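Long-range contact in putative O-GlcNAcase nagJ (Clostridium perfringens, PDB 6PV5), which probably removes N-acetylhexosamine residues from glycans as a family 84 glycoside hydrolase, this chain holding its catalytic barrel and flanking domains: residues Lys398-Glu412 with Leu427-Phe441. Numbering follows the deposited sequence.
Sequences KMMLWWNYPVNDYKE and LDEEVSGFIVNPMRF. With EDO (1,2-ethanediol), chain B; EDO (1,2-ethanediol), chain E; EDO (1,2-ethanediol), chain D.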
loop_
_atom_site.group_PDB
_atom_site.type_symbol
_atom_site.label_atom_id
_atom_site.label_comp_id
_atom_site.label_asym_id
_atom_site.label_seq_id
_atom_site.Cartn_x
_atom_site.Cartn_y
_atom_site.Cartn_z
ATOM N N LYS A 398 -8.947 18.602 -5.889
ATOM C CA LYS A 398 -7.937 17.677 -5.415
ATOM C C LYS A 398 -8.074 16.325 -6.123
ATOM O O LYS A 398 -9.154 15.756 -6.227
ATOM C CB LYS A 398 -8.026 17.538 -3.902
ATOM C CG LYS A 398 -7.439 18.705 -3.133
ATOM C CD LYS A 398 -7.359 18.382 -1.662
ATOM C CE LYS A 398 -6.695 19.450 -0.828
ATOM N NZ LYS A 398 -6.122 18.857 0.403
ATOM N N MET A 399 -6.951 15.838 -6.647
ATOM C CA MET A 399 -6.960 14.613 -7.434
ATOM C C MET A 399 -6.788 13.416 -6.493
ATOM O O MET A 399 -6.438 13.597 -5.327
ATOM C CB MET A 399 -5.809 14.675 -8.442
ATOM C CG MET A 399 -6.000 15.792 -9.466
ATOM S SD MET A 399 -7.531 15.674 -10.435
ATOM C CE MET A 399 -7.241 14.263 -11.503
ATOM N N MET A 400 -7.009 12.203 -7.012
ATOM C CA MET A 400 -6.630 10.983 -6.301
ATOM C C MET A 400 -5.502 10.264 -7.058
ATOM O O MET A 400 -5.578 10.084 -8.265
ATOM C CB MET A 400 -7.851 10.063 -6.164
ATOM C CG MET A 400 -8.929 10.697 -5.304
ATOM S SD MET A 400 -9.969 9.555 -4.359
ATOM C CE MET A 400 -10.476 10.626 -3.012
ATOM N N LEU A 401 -4.437 9.876 -6.357
ATOM C CA LEU A 401 -3.305 9.281 -7.051
ATOM C C LEU A 401 -3.438 7.752 -7.083
ATOM O O LEU A 401 -3.451 7.109 -6.040
ATOM C CB LEU A 401 -2.007 9.734 -6.379
ATOM C CG LEU A 401 -0.723 9.094 -6.932
ATOM C CD1 LEU A 401 -0.489 9.418 -8.419
ATOM C CD2 LEU A 401 0.487 9.497 -6.093
ATOM N N TRP A 402 -3.586 7.193 -8.284
ATOM C CA TRP A 402 -3.522 5.765 -8.497
ATOM C C TRP A 402 -2.044 5.405 -8.685
ATOM O O TRP A 402 -1.422 5.759 -9.684
ATOM C CB TRP A 402 -4.370 5.422 -9.718
ATOM C CG TRP A 402 -4.283 4.000 -10.179
ATOM C CD1 TRP A 402 -3.151 3.297 -10.485
ATOM C CD2 TRP A 402 -5.386 3.117 -10.454
ATOM N NE1 TRP A 402 -3.471 2.038 -10.915
ATOM C CE2 TRP A 402 -4.833 1.897 -10.913
ATOM C CE3 TRP A 402 -6.780 3.238 -10.352
ATOM C CZ2 TRP A 402 -5.625 0.802 -11.270
ATOM C CZ3 TRP A 402 -7.558 2.162 -10.730
ATOM C CH2 TRP A 402 -6.988 0.968 -11.184
ATOM N N TRP A 403 -1.463 4.786 -7.663
ATOM C CA TRP A 403 -0.020 4.605 -7.658
ATOM C C TRP A 403 0.347 3.192 -8.101
ATOM O O TRP A 403 0.041 2.224 -7.400
ATOM C CB TRP A 403 0.552 4.949 -6.287
ATOM C CG TRP A 403 2.043 4.924 -6.315
ATOM C CD1 TRP A 403 2.862 4.150 -5.545
ATOM C CD2 TRP A 403 2.892 5.663 -7.208
ATOM N NE1 TRP A 403 4.166 4.391 -5.875
ATOM C CE2 TRP A 403 4.215 5.290 -6.909
ATOM C CE3 TRP A 403 2.657 6.583 -8.240
ATOM C CZ2 TRP A 403 5.310 5.809 -7.599
ATOM C CZ3 TRP A 403 3.740 7.112 -8.909
ATOM C CH2 TRP A 403 5.042 6.712 -8.601
ATOM N N ASN A 404 1.012 3.105 -9.253
ATOM C CA ASN A 404 1.307 1.829 -9.895
ATOM C C ASN A 404 2.597 1.212 -9.335
ATOM O O ASN A 404 3.585 1.015 -10.046
ATOM C CB ASN A 404 1.363 1.976 -11.419
ATOM C CG ASN A 404 -0.010 1.844 -12.046
ATOM O OD1 ASN A 404 -0.801 1.005 -11.623
ATOM N ND2 ASN A 404 -0.315 2.684 -13.020
ATOM N N TYR A 405 2.560 0.872 -8.053
ATOM C CA TYR A 405 3.613 0.125 -7.380
ATOM C C TYR A 405 3.006 -0.353 -6.064
ATOM O O TYR A 405 2.300 0.427 -5.411
ATOM C CB TYR A 405 4.792 1.071 -7.130
ATOM C CG TYR A 405 6.002 0.433 -6.514
ATOM C CD1 TYR A 405 7.051 -0.007 -7.314
ATOM C CD2 TYR A 405 6.083 0.223 -5.150
ATOM C CE1 TYR A 405 8.175 -0.605 -6.762
ATOM C CE2 TYR A 405 7.203 -0.364 -4.586
ATOM C CZ TYR A 405 8.253 -0.782 -5.393
ATOM O OH TYR A 405 9.351 -1.386 -4.842
ATOM N N PRO A 406 3.220 -1.613 -5.601
ATOM C CA PRO A 406 4.157 -2.572 -6.209
ATOM C C PRO A 406 3.783 -3.368 -7.455
ATOM O O PRO A 406 4.558 -4.232 -7.884
ATOM C CB PRO A 406 4.392 -3.567 -5.053
ATOM C CG PRO A 406 3.074 -3.589 -4.307
ATOM C CD PRO A 406 2.628 -2.130 -4.362
ATOM N N VAL A 407 2.645 -3.041 -8.088
ATOM C CA VAL A 407 2.186 -3.817 -9.228
ATOM C C VAL A 407 3.357 -4.156 -10.152
ATOM O O VAL A 407 4.069 -3.263 -10.616
ATOM C CB VAL A 407 1.059 -3.117 -10.012
ATOM C CG1 VAL A 407 1.484 -1.749 -10.535
ATOM C CG2 VAL A 407 0.566 -3.978 -11.169
ATOM N N ASN A 408 3.457 -5.439 -10.540
ATOM C CA ASN A 408 4.550 -5.843 -11.411
ATOM C C ASN A 408 4.015 -6.576 -12.648
ATOM O O ASN A 408 4.756 -7.321 -13.296
ATOM C CB ASN A 408 5.590 -6.676 -10.649
ATOM C CG ASN A 408 5.057 -8.056 -10.302
ATOM O OD1 ASN A 408 3.848 -8.235 -10.227
ATOM N ND2 ASN A 408 5.936 -9.014 -10.032
ATOM N N ASP A 409 2.749 -6.327 -13.022
ATOM C CA ASP A 409 2.144 -7.103 -14.102
ATOM C C ASP A 409 2.883 -6.901 -15.429
ATOM O O ASP A 409 2.839 -7.749 -16.307
ATOM C CB ASP A 409 0.633 -6.882 -14.203
ATOM C CG ASP A 409 0.165 -5.435 -14.387
ATOM O OD1 ASP A 409 1.027 -4.500 -14.595
ATOM O OD2 ASP A 409 -1.085 -5.244 -14.336
ATOM N N TYR A 410 3.584 -5.783 -15.578
ATOM C CA TYR A 410 4.305 -5.496 -16.807
ATOM C C TYR A 410 5.735 -6.056 -16.740
ATOM O O TYR A 410 6.454 -5.970 -17.724
ATOM C CB TYR A 410 4.313 -3.978 -17.033
ATOM C CG TYR A 410 4.974 -3.223 -15.905
ATOM C CD1 TYR A 410 4.264 -2.861 -14.768
ATOM C CD2 TYR A 410 6.326 -2.913 -15.953
ATOM C CE1 TYR A 410 4.884 -2.222 -13.704
ATOM C CE2 TYR A 410 6.961 -2.258 -14.907
ATOM C CZ TYR A 410 6.237 -1.913 -13.777
ATOM O OH TYR A 410 6.848 -1.246 -12.745
ATOM N N LYS A 411 6.139 -6.634 -15.594
ATOM C CA LYS A 411 7.470 -7.204 -15.401
ATOM C C LYS A 411 7.398 -8.301 -14.338
ATOM O O LYS A 411 7.943 -8.177 -13.234
ATOM C CB LYS A 411 8.492 -6.133 -14.993
ATOM C CG LYS A 411 9.944 -6.588 -15.166
ATOM C CD LYS A 411 10.978 -5.881 -14.284
ATOM C CE LYS A 411 10.867 -4.369 -14.203
ATOM N NZ LYS A 411 11.023 -3.709 -15.518
ATOM N N GLU A 412 6.678 -9.368 -14.673
ATOM C CA GLU A 412 6.078 -10.200 -13.647
ATOM C C GLU A 412 7.115 -11.107 -12.979
ATOM O O GLU A 412 6.806 -11.677 -11.952
ATOM C CB GLU A 412 4.900 -10.996 -14.219
ATOM C CG GLU A 412 5.238 -11.586 -15.583
ATOM C CD GLU A 412 4.390 -12.764 -16.049
ATOM O OE1 GLU A 412 3.303 -12.970 -15.472
ATOM O OE2 GLU A 412 4.823 -13.476 -16.995
ATOM N N LEU A 427 2.251 16.261 -1.107
ATOM C CA LEU A 427 1.288 15.905 -2.141
ATOM C C LEU A 427 -0.135 16.179 -1.675
ATOM O O LEU A 427 -1.007 16.451 -2.506
ATOM C CB LEU A 427 1.418 14.413 -2.448
ATOM C CG LEU A 427 1.214 14.022 -3.904
ATOM C CD1 LEU A 427 2.320 14.615 -4.753
ATOM C CD2 LEU A 427 1.183 12.506 -4.054
ATOM N N ASP A 428 -0.361 16.039 -0.359
ATOM C CA ASP A 428 -1.675 16.199 0.248
ATOM C C ASP A 428 -2.271 17.590 -0.024
ATOM O O ASP A 428 -3.487 17.766 0.051
ATOM C CB ASP A 428 -1.682 15.783 1.723
ATOM C CG ASP A 428 -0.784 16.617 2.621
ATOM O OD1 ASP A 428 0.100 17.314 2.100
ATOM O OD2 ASP A 428 -0.968 16.555 3.846
ATOM N N GLU A 429 -1.434 18.567 -0.396
ATOM C CA GLU A 429 -1.927 19.900 -0.731
ATOM C C GLU A 429 -2.796 19.862 -1.986
ATOM O O GLU A 429 -3.683 20.695 -2.130
ATOM C CB GLU A 429 -0.764 20.865 -0.961
ATOM C CG GLU A 429 0.033 21.154 0.294
ATOM C CD GLU A 429 1.119 22.211 0.118
ATOM O OE1 GLU A 429 1.068 22.955 -0.887
ATOM O OE2 GLU A 429 2.033 22.298 0.988
ATOM N N GLU A 430 -2.530 18.912 -2.901
ATOM C CA GLU A 430 -3.220 18.882 -4.188
ATOM C C GLU A 430 -3.960 17.559 -4.408
ATOM O O GLU A 430 -4.652 17.375 -5.416
ATOM C CB GLU A 430 -2.227 19.144 -5.328
ATOM C CG GLU A 430 -1.603 20.532 -5.318
ATOM C CD GLU A 430 -2.581 21.706 -5.316
ATOM O OE1 GLU A 430 -3.648 21.602 -5.967
ATOM O OE2 GLU A 430 -2.282 22.724 -4.647
ATOM N N VAL A 431 -3.796 16.623 -3.473
ATOM C CA VAL A 431 -4.224 15.249 -3.684
ATOM C C VAL A 431 -4.941 14.780 -2.423
ATOM O O VAL A 431 -4.382 14.883 -1.334
ATOM C CB VAL A 431 -3.007 14.350 -4.026
ATOM C CG1 VAL A 431 -3.397 12.878 -4.157
ATOM C CG2 VAL A 431 -2.310 14.814 -5.301
ATOM N N SER A 432 -6.150 14.228 -2.588
ATOM C CA SER A 432 -7.003 13.852 -1.462
ATOM C C SER A 432 -7.069 12.334 -1.288
ATOM O O SER A 432 -7.603 11.839 -0.289
ATOM C CB SER A 432 -8.405 14.381 -1.685
ATOM O OG SER A 432 -8.930 13.858 -2.906
ATOM N N GLY A 433 -6.607 11.594 -2.303
ATOM C CA GLY A 433 -6.638 10.139 -2.239
ATOM C C GLY A 433 -5.318 9.509 -2.684
ATOM O O GLY A 433 -4.705 9.953 -3.655
ATOM N N PHE A 434 -4.905 8.475 -1.952
ATOM C CA PHE A 434 -3.757 7.668 -2.324
ATOM C C PHE A 434 -4.173 6.197 -2.486
ATOM O O PHE A 434 -4.716 5.588 -1.571
ATOM C CB PHE A 434 -2.627 7.886 -1.319
ATOM C CG PHE A 434 -1.402 7.069 -1.638
ATOM C CD1 PHE A 434 -0.707 7.277 -2.820
ATOM C CD2 PHE A 434 -0.946 6.097 -0.759
ATOM C CE1 PHE A 434 0.417 6.523 -3.124
ATOM C CE2 PHE A 434 0.167 5.328 -1.076
ATOM C CZ PHE A 434 0.846 5.542 -2.257
ATOM N N ILE A 435 -3.943 5.646 -3.679
ATOM C CA ILE A 435 -4.414 4.321 -4.042
ATOM C C ILE A 435 -3.240 3.482 -4.548
ATOM O O ILE A 435 -2.585 3.841 -5.528
ATOM C CB ILE A 435 -5.506 4.435 -5.118
ATOM C CG1 ILE A 435 -6.646 5.355 -4.671
ATOM C CG2 ILE A 435 -6.013 3.063 -5.532
ATOM C CD1 ILE A 435 -7.205 6.174 -5.806
ATOM N N VAL A 436 -2.989 2.361 -3.867
ATOM C CA VAL A 436 -1.914 1.438 -4.216
ATOM C C VAL A 436 -2.445 0.343 -5.130
ATOM O O VAL A 436 -3.464 -0.272 -4.831
ATOM C CB VAL A 436 -1.306 0.804 -2.962
ATOM C CG1 VAL A 436 -0.268 -0.257 -3.332
ATOM C CG2 VAL A 436 -0.723 1.875 -2.060
ATOM N N ASN A 437 -1.781 0.171 -6.275
ATOM C CA ASN A 437 -2.031 -0.945 -7.167
ATOM C C ASN A 437 -0.972 -2.017 -6.881
ATOM O O ASN A 437 0.219 -1.787 -7.089
ATOM C CB ASN A 437 -2.008 -0.509 -8.631
ATOM C CG ASN A 437 -2.611 -1.534 -9.572
ATOM O OD1 ASN A 437 -3.291 -2.460 -9.131
ATOM N ND2 ASN A 437 -2.353 -1.397 -10.861
ATOM N N PRO A 438 -1.358 -3.172 -6.300
ATOM C CA PRO A 438 -0.383 -4.163 -5.834
ATOM C C PRO A 438 -0.113 -5.191 -6.929
ATOM O O PRO A 438 -0.634 -5.085 -8.040
ATOM C CB PRO A 438 -1.133 -4.761 -4.624
ATOM C CG PRO A 438 -2.594 -4.796 -5.114
ATOM C CD PRO A 438 -2.748 -3.547 -5.963
ATOM N N MET A 439 0.718 -6.187 -6.595
ATOM C CA MET A 439 1.027 -7.304 -7.473
ATOM C C MET A 439 -0.086 -8.347 -7.379
ATOM O O MET A 439 -0.754 -8.446 -6.345
ATOM C CB MET A 439 2.326 -7.984 -7.009
ATOM C CG MET A 439 3.566 -7.117 -7.185
ATOM S SD MET A 439 5.100 -8.014 -6.774
ATOM C CE MET A 439 4.985 -8.001 -4.993
ATOM N N ARG A 440 -0.182 -9.204 -8.402
ATOM C CA ARG A 440 -1.107 -10.324 -8.319
ATOM C C ARG A 440 -0.725 -11.245 -7.161
ATOM O O ARG A 440 -1.553 -12.047 -6.728
ATOM C CB ARG A 440 -1.211 -11.061 -9.657
ATOM C CG ARG A 440 -0.068 -12.019 -9.963
ATOM C CD ARG A 440 -0.472 -12.859 -11.172
ATOM N NE ARG A 440 0.420 -13.981 -11.442
ATOM C CZ ARG A 440 1.489 -13.919 -12.241
ATOM N NH1 ARG A 440 1.795 -12.787 -12.861
ATOM N NH2 ARG A 440 2.251 -14.988 -12.411
ATOM N N PHE A 441 0.519 -11.110 -6.662
ATOM C CA PHE A 441 1.045 -11.903 -5.553
ATOM C C PHE A 441 0.738 -11.202 -4.242
ATOM O O PHE A 441 1.393 -10.217 -3.886
ATOM C CB PHE A 441 2.560 -12.108 -5.667
ATOM C CG PHE A 441 2.980 -12.675 -7.003
ATOM C CD1 PHE A 441 2.732 -14.007 -7.319
ATOM C CD2 PHE A 441 3.575 -11.862 -7.958
ATOM C CE1 PHE A 441 3.081 -14.508 -8.568
ATOM C CE2 PHE A 441 3.948 -12.358 -9.197
ATOM C CZ PHE A 441 3.695 -13.687 -9.501
HETATM C C1 EDO B . 0.810 -0.965 -16.082
HETATM O O1 EDO B . 0.812 -2.381 -16.168
HETATM C C2 EDO B . 0.026 -0.520 -14.930
HETATM O O2 EDO B . 0.031 -1.554 -13.967
HETATM C C1 EDO E . -0.767 -17.706 -10.628
HETATM O O1 EDO E . -0.319 -17.624 -11.974
HETATM C C2 EDO E . 0.090 -16.972 -9.661
HETATM O O2 EDO E . -0.563 -15.929 -8.936
HETATM C C1 EDO D . -8.028 22.962 -6.473
HETATM O O1 EDO D . -7.286 23.723 -7.418
HETATM C C2 EDO D . -7.263 21.887 -5.786
HETATM O O2 EDO D . -6.224 22.330 -4.917
HETATM O O HOH W 1 -5.485 15.546 1.160
HETATM O O HOH W 2 1.166 -8.449 -10.800
HETATM O O HOH W 3 5.463 -14.614 -12.912
#
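Strands 399-403 and 431-436 pair in parallel as the last two of the eight strands of the (beta/alpha)8 barrel, the catalytic domain of this family. A beta bulge shifts the register between Met399-Val431 and Met400-Gly433; beyond it the ladder runs evenly through Leu401 N to Gly433 O, Ile435 N to Leu401 O and the short bond from Trp403 N to Ile435 O (2.6 Å). Inside the barrel, Met400 lays its CG and SD along the bare backbone of Gly433, while Met400 CB touches Ile435 CD1 at 4.0 Å. The other face packs toward the surrounding helices: Leu401 CD2 meets Leu427 CD2 at 3.7 Å and the edge of the Phe434 ring, and Trp403 CB abuts Phe434 CE1 at 3.5 Å. Near the N-terminal ends of the strands, the extended chain of Lys398 carries NZ to Asp428 O (2.9 Å). At the C-terminal ends, where these barrels hold their active site, the side chain of Trp402 lies about 8 Å from that of Asp305, the predicted proton donor. With CG anti to the backbone N (chi1 -165°), Asn437 sends ND2 almost straight to Asn404 OD1 (3.0 Å, 173° at the hydrogen). The Asn404 amide is also held through ND2, bound to Val377 O. Asn404 OD1 accepts a second hydrogen bond, from Trp402 NE1 (2.9 Å); the oxygen lies in the indole plane, but NE1 stands above the Asn404 carbonyl plane.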